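Local coordinates for protein beta-galactosidase (Trichoderma reesei, PDB 3OG2) that probably hydrolyses terminal non-reducing beta-D-galactose residues in beta-D-galactosides, as a glycoprotein of glycoside hydrolase family 35, at residues F62-A67 / L589-A594; N598-Q603 / S622-N627; A604-T609 / P980-R985; P650-P655 / L893-Q898. All blocks are in the same frame, centred on the assembly; numbering follows the deposited sequence. Where two conformers were deposited one is given.

Followed from the N terminus, contact 1 (62-67 with 589-594) closes first, spanning more than 500 residues to join a helix of the family 35 TIM-barrel region to the outermost strand of the domain 3 sheet. Contact 2 (598-603 with 622-627) is local and opens after contact 1 has closed, pairing strand 599-605 with 623-626. Contact 3 (604-609 with 980-985) crosses contact 2, because their segments alternate, and ties domain 3 to a C-terminal segment. Contact 4 (650-655 with 893-898) nests within the long loop that contact 3 closes and lays the linker after strand 641-643 against the end of strand 883-894. A salt bridge from Arg591 to Asp605 joins contacts 1 and 3.

Contact 1: F62-A67 / L589-A594; sequences FHKIKA and LIRSVA
A helix of the family 35 TIM-barrel region packs across an edge strand of domain 3, His63 meeting Arg591; the axes of helix 62-66 and strand 589-594 run nearly perpendicular, at 94°, and approach to 8.0 Å. Arg591 NH1 donates to His63 ND1 at 3.0 Å with an N-H...N angle of 161°. The acceptor lies in the guanidinium plane and the donor in the imidazole plane, so the two planes, 65° apart, hinge about the bond. Arg591 CB sits over one ring face, 3.9 Å from the centroid of His63, a CH-pi contact. Leu589 CD2 lies over the centre of a guanidinium face and also meets Lys64 CG at 3.7 Å, while Leu589 CD1 touches Ala67 CB at 3.8 Å. A water donates to both His63 O and Arg591 O. Lys64 NZ comes within 4.3 Å of Arg591 NH2, and both have salt bridges to Asp60, which probably offsets their like charge; Lys64 NZ also bonds to Arg352 O, and Arg591 NE pairs with Asp605. Arg591 and Ser592 both face Gln603, a classic beta bulge in the pairing of strand 589-596 with 599-605, and Trp559 of strand 558-559 touches Ala67 and Leu589.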
loop_
_atom_site.group_PDB
_atom_site.type_symbol
_atom_site.label_atom_id
_atom_site.label_comp_id
_atom_site.label_asym_id
_atom_site.label_seq_id
_atom_site.Cartn_x
_atom_site.Cartn_y
_atom_site.Cartn_z
ATOM N N PHE A 62 -7.917 0.829 -8.897
ATOM C CA PHE A 62 -9.144 0.059 -8.651
ATOM C C PHE A 62 -9.392 -0.957 -9.745
ATOM O O PHE A 62 -9.861 -2.061 -9.447
ATOM C CB PHE A 62 -10.359 0.978 -8.527
ATOM C CG PHE A 62 -10.550 1.698 -7.214
ATOM C CD1 PHE A 62 -10.481 3.078 -7.153
ATOM C CD2 PHE A 62 -10.811 1.039 -6.040
ATOM C CE1 PHE A 62 -10.676 3.748 -5.943
ATOM C CE2 PHE A 62 -11.010 1.686 -4.832
ATOM C CZ PHE A 62 -10.960 3.059 -4.771
ATOM N N HIS A 63 -9.106 -0.651 -11.005
ATOM C CA HIS A 63 -9.266 -1.644 -12.044
ATOM C C HIS A 63 -8.381 -2.871 -11.790
ATOM O O HIS A 63 -8.742 -4.002 -12.035
ATOM C CB HIS A 63 -8.785 -1.066 -13.393
ATOM C CG HIS A 63 -9.717 -0.198 -14.121
ATOM N ND1 HIS A 63 -9.323 0.685 -15.100
ATOM C CD2 HIS A 63 -11.069 -0.181 -14.043
ATOM C CE1 HIS A 63 -10.402 1.266 -15.595
ATOM N NE2 HIS A 63 -11.485 0.762 -14.960
ATOM N N LYS A 64 -7.149 -2.592 -11.315
ATOM C CA LYS A 64 -6.174 -3.671 -11.077
ATOM C C LYS A 64 -6.625 -4.496 -9.869
ATOM O O LYS A 64 -6.417 -5.725 -9.860
ATOM C CB LYS A 64 -4.798 -3.044 -10.883
ATOM C CG LYS A 64 -4.241 -2.552 -12.212
ATOM C CD LYS A 64 -3.062 -1.597 -12.101
ATOM C CE LYS A 64 -2.593 -1.304 -13.541
ATOM N NZ LYS A 64 -1.578 -0.259 -13.592
ATOM N N ILE A 65 -7.242 -3.889 -8.869
ATOM C CA ILE A 65 -7.736 -4.677 -7.716
ATOM C C ILE A 65 -9.010 -5.416 -8.073
ATOM O O ILE A 65 -9.161 -6.593 -7.736
ATOM C CB ILE A 65 -7.923 -3.714 -6.542
ATOM C CG1 ILE A 65 -6.517 -3.250 -6.106
ATOM C CG2 ILE A 65 -8.712 -4.381 -5.415
ATOM C CD1 ILE A 65 -6.517 -2.244 -4.985
ATOM N N LYS A 66 -9.928 -4.782 -8.786
ATOM C CA LYS A 66 -11.157 -5.474 -9.216
ATOM C C LYS A 66 -10.809 -6.705 -10.054
ATOM O O LYS A 66 -11.458 -7.739 -9.958
ATOM C CB LYS A 66 -12.018 -4.488 -10.008
ATOM C CG LYS A 66 -13.321 -5.047 -10.496
ATOM C CD LYS A 66 -14.385 -5.122 -9.412
ATOM C CE LYS A 66 -15.722 -5.522 -10.085
ATOM N NZ LYS A 66 -16.755 -5.595 -9.018
ATOM N N ALA A 67 -9.773 -6.587 -10.898
ATOM C CA ALA A 67 -9.444 -7.722 -11.745
ATOM C C ALA A 67 -8.910 -8.900 -10.946
ATOM O O ALA A 67 -8.899 -10.042 -11.461
ATOM C CB ALA A 67 -8.416 -7.259 -12.794
ATOM N N LEU A 589 -3.622 -7.099 -18.479
ATOM C CA LEU A 589 -4.697 -6.657 -17.627
ATOM C C LEU A 589 -5.979 -6.593 -18.468
ATOM O O LEU A 589 -5.935 -6.022 -19.567
ATOM C CB LEU A 589 -4.431 -5.252 -17.053
ATOM C CG LEU A 589 -5.534 -4.639 -16.186
ATOM C CD1 LEU A 589 -5.826 -5.497 -14.933
ATOM C CD2 LEU A 589 -5.109 -3.240 -15.738
ATOM N N ILE A 590 -7.083 -7.128 -17.961
ATOM C CA ILE A 590 -8.397 -6.781 -18.506
ATOM C C ILE A 590 -9.087 -5.900 -17.496
ATOM O O ILE A 590 -9.286 -6.307 -16.358
ATOM C CB ILE A 590 -9.232 -8.034 -18.810
ATOM C CG1 ILE A 590 -8.492 -8.929 -19.799
ATOM C CG2 ILE A 590 -10.621 -7.623 -19.248
ATOM C CD1 ILE A 590 -8.313 -8.347 -21.201
ATOM N N ARG A 591 -9.345 -4.663 -17.908
ATOM C CA ARG A 591 -9.915 -3.681 -17.009
ATOM C C ARG A 591 -11.422 -3.792 -16.947
ATOM O O ARG A 591 -11.982 -3.657 -15.848
ATOM C CB ARG A 591 -9.562 -2.246 -17.472
ATOM C CG ARG A 591 -8.062 -1.970 -17.357
ATOM C CD ARG A 591 -7.779 -0.553 -17.990
ATOM N NE ARG A 591 -6.340 -0.334 -17.855
ATOM C CZ ARG A 591 -5.757 0.120 -16.763
ATOM N NH1 ARG A 591 -6.434 0.499 -15.683
ATOM N NH2 ARG A 591 -4.430 0.217 -16.771
ATOM N N SER A 592 -12.091 -3.975 -18.069
ATOM C CA SER A 592 -13.566 -3.935 -18.063
ATOM C C SER A 592 -14.053 -4.480 -19.387
ATOM O O SER A 592 -13.317 -4.533 -20.377
ATOM C CB SER A 592 -14.058 -2.489 -17.935
ATOM O OG SER A 592 -13.652 -1.681 -19.038
ATOM N N VAL A 593 -15.323 -4.814 -19.420
ATOM C CA VAL A 593 -16.072 -5.091 -20.640
ATOM C C VAL A 593 -17.371 -4.294 -20.580
ATOM O O VAL A 593 -17.874 -3.936 -19.480
ATOM C CB VAL A 593 -16.390 -6.587 -20.818
ATOM C CG1 VAL A 593 -15.075 -7.357 -20.968
ATOM C CG2 VAL A 593 -17.253 -7.096 -19.657
ATOM N N ALA A 594 -17.924 -4.038 -21.761
ATOM C CA ALA A 594 -19.230 -3.379 -21.839
ATOM C C ALA A 594 -19.890 -3.874 -23.123
ATOM O O ALA A 594 -19.217 -4.237 -24.108
ATOM C CB ALA A 594 -19.108 -1.865 -21.823
HETATM O O HOH W 1 -11.168 -4.560 -13.346
#

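Contact 2: N598-Q603 / S622-N627; sequences NALSVQ and SKLAVN
Asn598 and Lys623 meet at the start of two strands. A chi1 of 62° sets the CG of Asn598 between its backbone N and carbonyl carbon and brings the amide slantwise across the lysine chain, with Asn598 ND2 3.2 Å from Lys623 CD. The backbone O of Asn598 takes two N-H groups, from Ser622 N at 2.8 Å and from Lys623 N at 3.0 Å. Cutting Asn598 back to an alanine would keep this backbone grip but would probably leave the aliphatic part of Lys623 without its amide neighbour and freer to turn. The segments run as parallel neighbours, 16° apart, in the mixed sheet of domain 3: Leu600 N bonds Lys623 O, Leu600 O takes Ala625 N, Val602 N bonds Ala625 O, and Val602 O takes Asn627 N. Leu600, Val602, Leu624 and Val626 share one face, Ala599, Ser601, Lys623 and Ala625 the other. Leu600 and Leu624, each with CG anti to its backbone N, lie side by side, and Leu624 CD1 reaches 4.1 Å from both Leu600 CD2 and Val602 CG2. At the far end the Gln603 and Asn627 amides are turned 45° apart, Gln603 NE2 bonding to Gly984 O and Asn627 ND2 to Ala604 O.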
loop_
_atom_site.group_PDB
_atom_site.type_symbol
_atom_site.label_atom_id
_atom_site.label_comp_id
_atom_site.label_asym_id
_atom_site.label_seq_id
_atom_site.Cartn_x
_atom_site.Cartn_y
_atom_site.Cartn_z
ATOM N N ASN A 598 -24.859 -4.695 -30.584
ATOM C CA ASN A 598 -24.322 -6.019 -30.863
ATOM C C ASN A 598 -22.820 -6.106 -30.604
ATOM O O ASN A 598 -22.223 -7.061 -31.112
ATOM C CB ASN A 598 -24.621 -6.361 -32.325
ATOM C CG ASN A 598 -24.001 -5.460 -33.366
ATOM O OD1 ASN A 598 -24.319 -5.613 -34.580
ATOM N ND2 ASN A 598 -23.135 -4.504 -33.083
ATOM N N ALA A 599 -22.223 -5.144 -29.896
ATOM C CA ALA A 599 -20.750 -5.139 -29.739
ATOM C C ALA A 599 -20.319 -5.347 -28.299
ATOM O O ALA A 599 -20.852 -4.777 -27.367
ATOM C CB ALA A 599 -20.221 -3.827 -30.280
ATOM N N LEU A 600 -19.323 -6.206 -28.146
ATOM C CA LEU A 600 -18.623 -6.348 -26.872
ATOM C C LEU A 600 -17.355 -5.509 -26.927
ATOM O O LEU A 600 -16.520 -5.713 -27.825
ATOM C CB LEU A 600 -18.246 -7.806 -26.659
ATOM C CG LEU A 600 -17.373 -8.096 -25.420
ATOM C CD1 LEU A 600 -18.170 -7.876 -24.147
ATOM C CD2 LEU A 600 -16.803 -9.508 -25.436
ATOM N N SER A 601 -17.208 -4.578 -25.995
ATOM C CA SER A 601 -16.073 -3.662 -25.949
ATOM C C SER A 601 -15.209 -4.035 -24.764
ATOM O O SER A 601 -15.742 -4.095 -23.648
ATOM C CB SER A 601 -16.640 -2.246 -25.799
ATOM O OG SER A 601 -15.637 -1.254 -25.759
ATOM N N VAL A 602 -13.942 -4.269 -24.949
ATOM C CA VAL A 602 -13.033 -4.665 -23.892
ATOM C C VAL A 602 -12.001 -3.540 -23.695
ATOM O O VAL A 602 -11.439 -3.075 -24.693
ATOM C CB VAL A 602 -12.323 -5.960 -24.305
ATOM C CG1 VAL A 602 -11.399 -6.428 -23.176
ATOM C CG2 VAL A 602 -13.327 -7.052 -24.693
ATOM N N GLN A 603 -11.739 -3.196 -22.454
ATOM C CA GLN A 603 -10.604 -2.345 -22.157
ATOM C C GLN A 603 -9.489 -3.197 -21.562
ATOM O O GLN A 603 -9.774 -3.916 -20.593
ATOM C CB GLN A 603 -11.032 -1.234 -21.170
ATOM C CG GLN A 603 -12.066 -0.280 -21.772
ATOM C CD GLN A 603 -11.578 0.489 -22.988
ATOM O OE1 GLN A 603 -12.257 0.458 -24.048
ATOM N NE2 GLN A 603 -10.452 1.203 -22.873
ATOM N N SER A 622 -22.151 -9.797 -31.781
ATOM C CA SER A 622 -21.451 -10.326 -32.946
ATOM C C SER A 622 -20.255 -9.454 -33.304
ATOM O O SER A 622 -19.554 -9.815 -34.245
ATOM C CB SER A 622 -22.346 -10.399 -34.181
ATOM O OG SER A 622 -22.933 -9.117 -34.446
ATOM N N LYS A 623 -19.997 -8.369 -32.636
ATOM C CA LYS A 623 -18.859 -7.481 -32.922
ATOM C C LYS A 623 -17.974 -7.383 -31.679
ATOM O O LYS A 623 -18.471 -7.479 -30.542
ATOM C CB LYS A 623 -19.354 -6.101 -33.373
ATOM C CG LYS A 623 -20.034 -6.174 -34.772
ATOM C CD LYS A 623 -20.573 -4.776 -35.052
ATOM C CE LYS A 623 -21.389 -4.759 -36.350
ATOM N NZ LYS A 623 -20.851 -3.788 -37.344
ATOM N N LEU A 624 -16.703 -7.186 -31.942
ATOM C CA LEU A 624 -15.686 -7.046 -30.897
ATOM C C LEU A 624 -14.923 -5.734 -31.053
ATOM O O LEU A 624 -14.576 -5.346 -32.166
ATOM C CB LEU A 624 -14.741 -8.237 -30.985
ATOM C CG LEU A 624 -13.652 -8.218 -29.908
ATOM C CD1 LEU A 624 -14.239 -8.408 -28.493
ATOM C CD2 LEU A 624 -12.637 -9.296 -30.235
ATOM N N ALA A 625 -14.655 -5.080 -29.936
ATOM C CA ALA A 625 -13.719 -3.968 -29.968
ATOM C C ALA A 625 -12.754 -4.123 -28.785
ATOM O O ALA A 625 -13.189 -4.585 -27.711
ATOM C CB ALA A 625 -14.419 -2.612 -29.853
ATOM N N VAL A 626 -11.513 -3.705 -28.978
ATOM C CA VAL A 626 -10.498 -3.693 -27.902
ATOM C C VAL A 626 -9.952 -2.260 -27.823
ATOM O O VAL A 626 -9.492 -1.760 -28.842
ATOM C CB VAL A 626 -9.402 -4.750 -28.100
ATOM C CG1 VAL A 626 -8.302 -4.631 -27.060
ATOM C CG2 VAL A 626 -10.008 -6.171 -28.078
ATOM N N ASN A 627 -10.063 -1.621 -26.704
ATOM C CA ASN A 627 -9.545 -0.242 -26.508
ATOM C C ASN A 627 -10.041 0.673 -27.609
ATOM O O ASN A 627 -9.314 1.474 -28.172
ATOM C CB ASN A 627 -8.030 -0.208 -26.418
ATOM C CG ASN A 627 -7.572 -1.003 -25.200
ATOM O OD1 ASN A 627 -8.329 -1.297 -24.306
ATOM N ND2 ASN A 627 -6.272 -1.339 -25.181
#

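Contact 3: A604-T609 / P980-R985; sequences ADFNVT and PILTGR. With NAG (2-acetamido-2-deoxy-beta-D-glucopyranose), chain B.
An antiparallel bridge flanked by an ST turn joins the end of a domain 3 strand to a C-terminal segment, with Phe606 and Leu982 as its hydrogen-bonded pair. Phe606 N reaches Leu982 O at 2.8 Å, and the return bond from Leu982 N to Phe606 O is more bent. The carboxylate of Asp605 grips the turn with both oxygens: Gly984 N gives OD1 a nearly straight bond (2.9 Å, 175°), and Thr983 OG1 donates to OD2 at 2.8 Å. Both donors stand out of the carboxylate plane, by 51° and 41°. Thr983 OG1, anti to its backbone N, also accepts from Arg985 N at 3.1 Å, which makes the ST turn. Asp605 OD1 also forms a salt bridge with Arg591 NE. With the carboxylate of Asp605 cut back to an alanine methyl, Gly984 N and the Thr983 hydroxyl would probably lose their acceptor and Arg591 NE its carboxylate partner, Asp60 remaining as a counter-charge. Beyond the bridge, Asn607 ND2 is bonded to C1 of an N-linked NAG, and a water donates to both Asn607 O and Pro980 O. Phe606 CD2 touches Leu982 CD2 at 4.1 Å. Strand 981-982 belongs to the sheet of strand 900-908, Ile981 and Thr983 bonding through their backbones to Asp901 in that strand and Glu899 just before it, and its bridge to the end of strand 599-605 links that sheet to domain 3's.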
loop_
_atom_site.group_PDB
_atom_site.type_symbol
_atom_site.label_atom_id
_atom_site.label_comp_id
_atom_site.label_asym_id
_atom_site.label_seq_id
_atom_site.Cartn_x
_atom_site.Cartn_y
_atom_site.Cartn_z
ATOM N N ALA A 604 -8.306 -3.115 -22.117
ATOM C CA ALA A 604 -7.238 -4.047 -21.773
ATOM C C ALA A 604 -5.866 -3.360 -21.844
ATOM O O ALA A 604 -5.751 -2.380 -22.585
ATOM C CB ALA A 604 -7.248 -5.197 -22.752
ATOM N N ASP A 605 -4.918 -3.906 -21.113
ATOM C CA ASP A 605 -3.532 -3.475 -21.252
ATOM C C ASP A 605 -2.686 -4.663 -21.716
ATOM O O ASP A 605 -2.950 -5.802 -21.342
ATOM C CB ASP A 605 -2.921 -2.947 -19.954
ATOM C CG ASP A 605 -3.516 -1.618 -19.528
ATOM O OD1 ASP A 605 -4.671 -1.290 -19.854
ATOM O OD2 ASP A 605 -2.778 -0.836 -18.812
ATOM N N PHE A 606 -1.690 -4.351 -22.533
ATOM C CA PHE A 606 -0.800 -5.347 -23.067
ATOM C C PHE A 606 0.664 -4.947 -22.857
ATOM O O PHE A 606 1.099 -3.866 -23.257
ATOM C CB PHE A 606 -1.019 -5.485 -24.585
ATOM C CG PHE A 606 -2.453 -5.841 -24.902
ATOM C CD1 PHE A 606 -2.893 -7.159 -24.766
ATOM C CD2 PHE A 606 -3.335 -4.855 -25.346
ATOM C CE1 PHE A 606 -4.200 -7.519 -25.062
ATOM C CE2 PHE A 606 -4.651 -5.226 -25.642
ATOM C CZ PHE A 606 -5.087 -6.534 -25.500
ATOM N N ASN A 607 1.442 -5.800 -22.189
ATOM C CA ASN A 607 2.865 -5.475 -22.020
ATOM C C ASN A 607 3.722 -6.357 -22.942
ATOM O O ASN A 607 4.923 -6.050 -23.103
ATOM C CB ASN A 607 3.355 -5.600 -20.584
ATOM C CG ASN A 607 3.390 -7.045 -20.087
ATOM O OD1 ASN A 607 2.631 -7.898 -20.555
ATOM N ND2 ASN A 607 4.298 -7.294 -19.144
ATOM N N VAL A 608 3.119 -7.376 -23.534
ATOM C CA VAL A 608 3.785 -8.256 -24.476
ATOM C C VAL A 608 2.723 -8.619 -25.506
ATOM O O VAL A 608 1.502 -8.507 -25.314
ATOM C CB VAL A 608 4.336 -9.535 -23.849
ATOM C CG1 VAL A 608 5.407 -9.193 -22.857
ATOM C CG2 VAL A 608 3.216 -10.368 -23.224
ATOM N N THR A 609 3.151 -9.123 -26.666
ATOM C CA THR A 609 2.098 -9.510 -27.627
ATOM C C THR A 609 1.435 -10.772 -27.104
ATOM O O THR A 609 1.986 -11.650 -26.427
ATOM C CB THR A 609 2.670 -9.640 -29.027
ATOM O OG1 THR A 609 3.630 -10.656 -28.887
ATOM C CG2 THR A 609 3.345 -8.342 -29.428
ATOM N N PRO A 980 7.178 -0.042 -22.063
ATOM C CA PRO A 980 5.860 0.595 -22.234
ATOM C C PRO A 980 4.720 -0.414 -22.265
ATOM O O PRO A 980 4.842 -1.476 -22.887
ATOM C CB PRO A 980 5.952 1.279 -23.618
ATOM C CG PRO A 980 7.210 0.841 -24.231
ATOM C CD PRO A 980 8.059 0.179 -23.213
ATOM N N ILE A 981 3.620 -0.066 -21.623
ATOM C CA ILE A 981 2.441 -0.941 -21.642
ATOM C C ILE A 981 1.353 -0.294 -22.486
ATOM O O ILE A 981 0.920 0.799 -22.190
ATOM C CB ILE A 981 1.929 -1.129 -20.184
ATOM C CG1 ILE A 981 3.068 -1.773 -19.362
ATOM C CG2 ILE A 981 0.620 -1.896 -20.176
ATOM C CD1 ILE A 981 3.020 -1.314 -17.921
ATOM N N LEU A 982 0.929 -0.997 -23.529
ATOM C CA LEU A 982 -0.178 -0.481 -24.333
ATOM C C LEU A 982 -1.427 -0.528 -23.486
ATOM O O LEU A 982 -1.738 -1.601 -22.944
ATOM C CB LEU A 982 -0.297 -1.369 -25.582
ATOM C CG LEU A 982 -1.346 -0.906 -26.598
ATOM C CD1 LEU A 982 -0.969 0.416 -27.233
ATOM C CD2 LEU A 982 -1.522 -1.985 -27.660
ATOM N N THR A 983 -2.111 0.624 -23.322
ATOM C CA THR A 983 -3.059 0.736 -22.232
ATOM C C THR A 983 -4.458 1.155 -22.663
ATOM O O THR A 983 -4.636 1.992 -23.570
ATOM C CB THR A 983 -2.514 1.717 -21.144
ATOM O OG1 THR A 983 -3.381 1.658 -20.017
ATOM C CG2 THR A 983 -2.563 3.168 -21.608
ATOM N N GLY A 984 -5.450 0.589 -21.956
ATOM C CA GLY A 984 -6.862 0.894 -22.108
ATOM C C GLY A 984 -7.373 1.645 -20.883
ATOM O O GLY A 984 -8.579 1.716 -20.709
ATOM N N ARG A 985 -6.465 2.203 -20.061
ATOM C CA ARG A 985 -6.875 2.980 -18.900
ATOM C C ARG A 985 -7.586 4.242 -19.285
ATOM O O ARG A 985 -7.514 4.715 -20.444
ATOM C CB ARG A 985 -5.622 3.360 -18.081
ATOM C CG ARG A 985 -4.798 4.438 -18.807
ATOM C CD ARG A 985 -3.480 4.648 -18.053
ATOM N NE ARG A 985 -2.632 5.533 -18.880
ATOM C CZ ARG A 985 -1.443 5.958 -18.466
ATOM N NH1 ARG A 985 -0.956 5.620 -17.272
ATOM N NH2 ARG A 985 -0.717 6.739 -19.268
HETATM C C1 NAG B . 4.523 -8.640 -18.749
HETATM C C2 NAG B . 5.951 -8.708 -18.132
HETATM C C3 NAG B . 6.229 -10.115 -17.612
HETATM C C4 NAG B . 5.116 -10.475 -16.567
HETATM C C5 NAG B . 3.729 -10.275 -17.227
HETATM C C6 NAG B . 2.623 -10.426 -16.183
HETATM C C7 NAG B . 7.420 -7.229 -19.411
HETATM C C8 NAG B . 8.402 -7.139 -20.537
HETATM N N2 NAG B . 6.906 -8.442 -19.185
HETATM O O3 NAG B . 7.482 -10.061 -16.910
HETATM O O4 NAG B . 5.232 -11.870 -16.304
HETATM O O5 NAG B . 3.645 -8.914 -17.651
HETATM O O6 NAG B . 1.384 -10.483 -16.884
HETATM O O7 NAG B . 6.999 -6.235 -18.790
HETATM O O HOH W 2 6.022 -3.781 -21.976
#

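Contact 4: P650-P655 / L893-Q898; sequences PHVQVP and LHLPAQ
Leu895 directs its CD2 methyl at the 650-655 loop and meets two valines there from different directions. Its side chain crosses that of Val652 at about a right angle, with Val652 CG1 4.1 Å from Leu895 CD2, but meets Val654 more obliquely, where Val654 CG1 is 4.0 Å from the same Leu895 CD2. Between the two valines the backbone carbonyl of Gln653 also approaches that methyl, its O lying 4.0 Å from Leu895 CD2. One branch of the leucine is therefore touched by three consecutive residues of an irregular chain. Chi1 of Leu895 (-67°) puts its CG anti to the carbonyl carbon and beside the backbone N, and chi2 extends CD1, leaving CD2 as the branch turned to Val652, Gln653 O and Val654. Val654 adopts a similar first torsion for its CG1, which faces both methyls of Leu895: CD1 comes to 4.2 Å from Val654 CG1. Further along, Leu893 and Pro655 form a separate pair at about a right angle. Leu893 CD2 lies 3.7 Å from Pro655 CD.

Just after Leu895 the chain turns at Pro896, the centre of an inverse gamma turn. The loop follows strand 641-643 and leads toward 663-666, so the contact lays this linker against the end of strand 883-894. Leu904 touches both leucines, and Ile902 and Leu975 touch Val652 and Val654 respectively. With 212 Å² buried and methyl and methylene groups making the side-chain contacts, the attachment rests on apolar van der Waals contact and burial rather than on directional polar bonds.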
loop_
_atom_site.group_PDB
_atom_site.type_symbol
_atom_site.label_atom_id
_atom_site.label_comp_id
_atom_site.label_asym_id
_atom_site.label_seq_id
_atom_site.Cartn_x
_atom_site.Cartn_y
_atom_site.Cartn_z
ATOM N N PRO A 650 6.815 0.168 -28.283
ATOM C CA PRO A 650 7.866 0.981 -28.912
ATOM C C PRO A 650 9.094 1.066 -28.032
ATOM O O PRO A 650 9.019 0.807 -26.840
ATOM C CB PRO A 650 7.206 2.361 -29.026
ATOM C CG PRO A 650 6.284 2.394 -27.816
ATOM C CD PRO A 650 5.745 0.991 -27.651
ATOM N N HIS A 651 10.171 1.471 -28.677
ATOM C CA HIS A 651 11.355 1.908 -27.988
ATOM C C HIS A 651 11.031 3.270 -27.407
ATOM O O HIS A 651 10.436 4.125 -28.053
ATOM C CB HIS A 651 12.517 2.041 -28.984
ATOM C CG HIS A 651 13.723 2.648 -28.323
ATOM N ND1 HIS A 651 14.496 1.933 -27.428
ATOM C CD2 HIS A 651 14.272 3.880 -28.367
ATOM C CE1 HIS A 651 15.479 2.711 -26.980
ATOM N NE2 HIS A 651 15.379 3.910 -27.530
ATOM N N VAL A 652 11.442 3.481 -26.177
ATOM C CA VAL A 652 11.227 4.813 -25.633
ATOM C C VAL A 652 12.576 5.448 -25.299
ATOM O O VAL A 652 13.430 4.854 -24.669
ATOM C CB VAL A 652 10.308 4.681 -24.426
ATOM C CG1 VAL A 652 10.580 5.724 -23.360
ATOM C CG2 VAL A 652 8.859 4.762 -24.961
ATOM N N GLN A 653 12.677 6.668 -25.763
ATOM C CA GLN A 653 13.822 7.494 -25.426
ATOM C C GLN A 653 13.346 8.626 -24.513
ATOM O O GLN A 653 12.351 9.337 -24.699
ATOM C CB GLN A 653 14.573 8.049 -26.639
ATOM C CG GLN A 653 16.055 7.720 -26.658
ATOM C CD GLN A 653 16.875 7.879 -25.403
ATOM O OE1 GLN A 653 17.855 8.656 -25.384
ATOM N NE2 GLN A 653 16.575 7.160 -24.314
ATOM N N VAL A 654 14.099 8.783 -23.446
ATOM C CA VAL A 654 13.782 9.942 -22.595
ATOM C C VAL A 654 15.042 10.797 -22.490
ATOM O O VAL A 654 16.163 10.352 -22.768
ATOM C CB VAL A 654 13.262 9.530 -21.207
ATOM C CG1 VAL A 654 11.875 8.895 -21.281
ATOM C CG2 VAL A 654 14.329 8.663 -20.564
ATOM N N PRO A 655 14.863 12.048 -22.126
ATOM C CA PRO A 655 16.027 12.938 -22.073
ATOM C C PRO A 655 17.036 12.440 -21.034
ATOM O O PRO A 655 16.656 11.841 -20.027
ATOM C CB PRO A 655 15.446 14.274 -21.615
ATOM C CG PRO A 655 13.990 14.179 -21.813
ATOM C CD PRO A 655 13.610 12.739 -21.735
ATOM N N LEU A 893 9.077 16.617 -21.495
ATOM C CA LEU A 893 8.792 15.230 -21.854
ATOM C C LEU A 893 7.776 15.218 -22.963
ATOM O O LEU A 893 6.887 16.082 -22.978
ATOM C CB LEU A 893 8.170 14.457 -20.679
ATOM C CG LEU A 893 9.143 14.153 -19.545
ATOM C CD1 LEU A 893 8.393 13.468 -18.396
ATOM C CD2 LEU A 893 10.325 13.326 -20.032
ATOM N N HIS A 894 7.860 14.336 -23.940
ATOM C CA HIS A 894 6.922 14.235 -25.054
ATOM C C HIS A 894 6.788 12.736 -25.323
ATOM O O HIS A 894 7.410 12.182 -26.213
ATOM C CB HIS A 894 7.448 15.040 -26.270
ATOM C CG HIS A 894 7.462 16.521 -25.906
ATOM N ND1 HIS A 894 8.607 17.200 -25.465
ATOM C CD2 HIS A 894 6.463 17.425 -25.755
ATOM C CE1 HIS A 894 8.329 18.427 -25.138
ATOM N NE2 HIS A 894 7.030 18.592 -25.324
ATOM N N LEU A 895 6.043 12.063 -24.478
ATOM C CA LEU A 895 5.861 10.634 -24.513
ATOM C C LEU A 895 4.426 10.273 -24.894
ATOM O O LEU A 895 3.510 11.049 -24.605
ATOM C CB LEU A 895 6.182 10.051 -23.100
ATOM C CG LEU A 895 7.655 10.181 -22.697
ATOM C CD1 LEU A 895 7.814 9.838 -21.211
ATOM C CD2 LEU A 895 8.545 9.289 -23.537
ATOM N N PRO A 896 4.199 9.125 -25.536
ATOM C CA PRO A 896 2.850 8.741 -26.002
ATOM C C PRO A 896 1.960 8.197 -24.885
ATOM O O PRO A 896 1.531 7.044 -24.905
ATOM C CB PRO A 896 3.168 7.688 -27.067
ATOM C CG PRO A 896 4.419 7.005 -26.520
ATOM C CD PRO A 896 5.213 8.130 -25.925
ATOM N N ALA A 897 1.652 9.075 -23.941
ATOM C CA ALA A 897 0.907 8.712 -22.706
ATOM C C ALA A 897 -0.554 8.408 -22.989
ATOM O O ALA A 897 -1.216 7.679 -22.248
ATOM C CB ALA A 897 1.025 9.868 -21.721
ATOM N N GLN A 898 -1.114 8.932 -24.086
ATOM C CA GLN A 898 -2.456 8.560 -24.469
ATOM C C GLN A 898 -2.549 7.049 -24.746
ATOM O O GLN A 898 -3.526 6.425 -24.376
ATOM C CB GLN A 898 -2.879 9.357 -25.704
ATOM C CG GLN A 898 -4.408 9.424 -25.799
ATOM C CD GLN A 898 -4.713 10.163 -27.099
ATOM O OE1 GLN A 898 -3.797 10.786 -27.655
ATOM N NE2 GLN A 898 -5.955 10.074 -27.549
#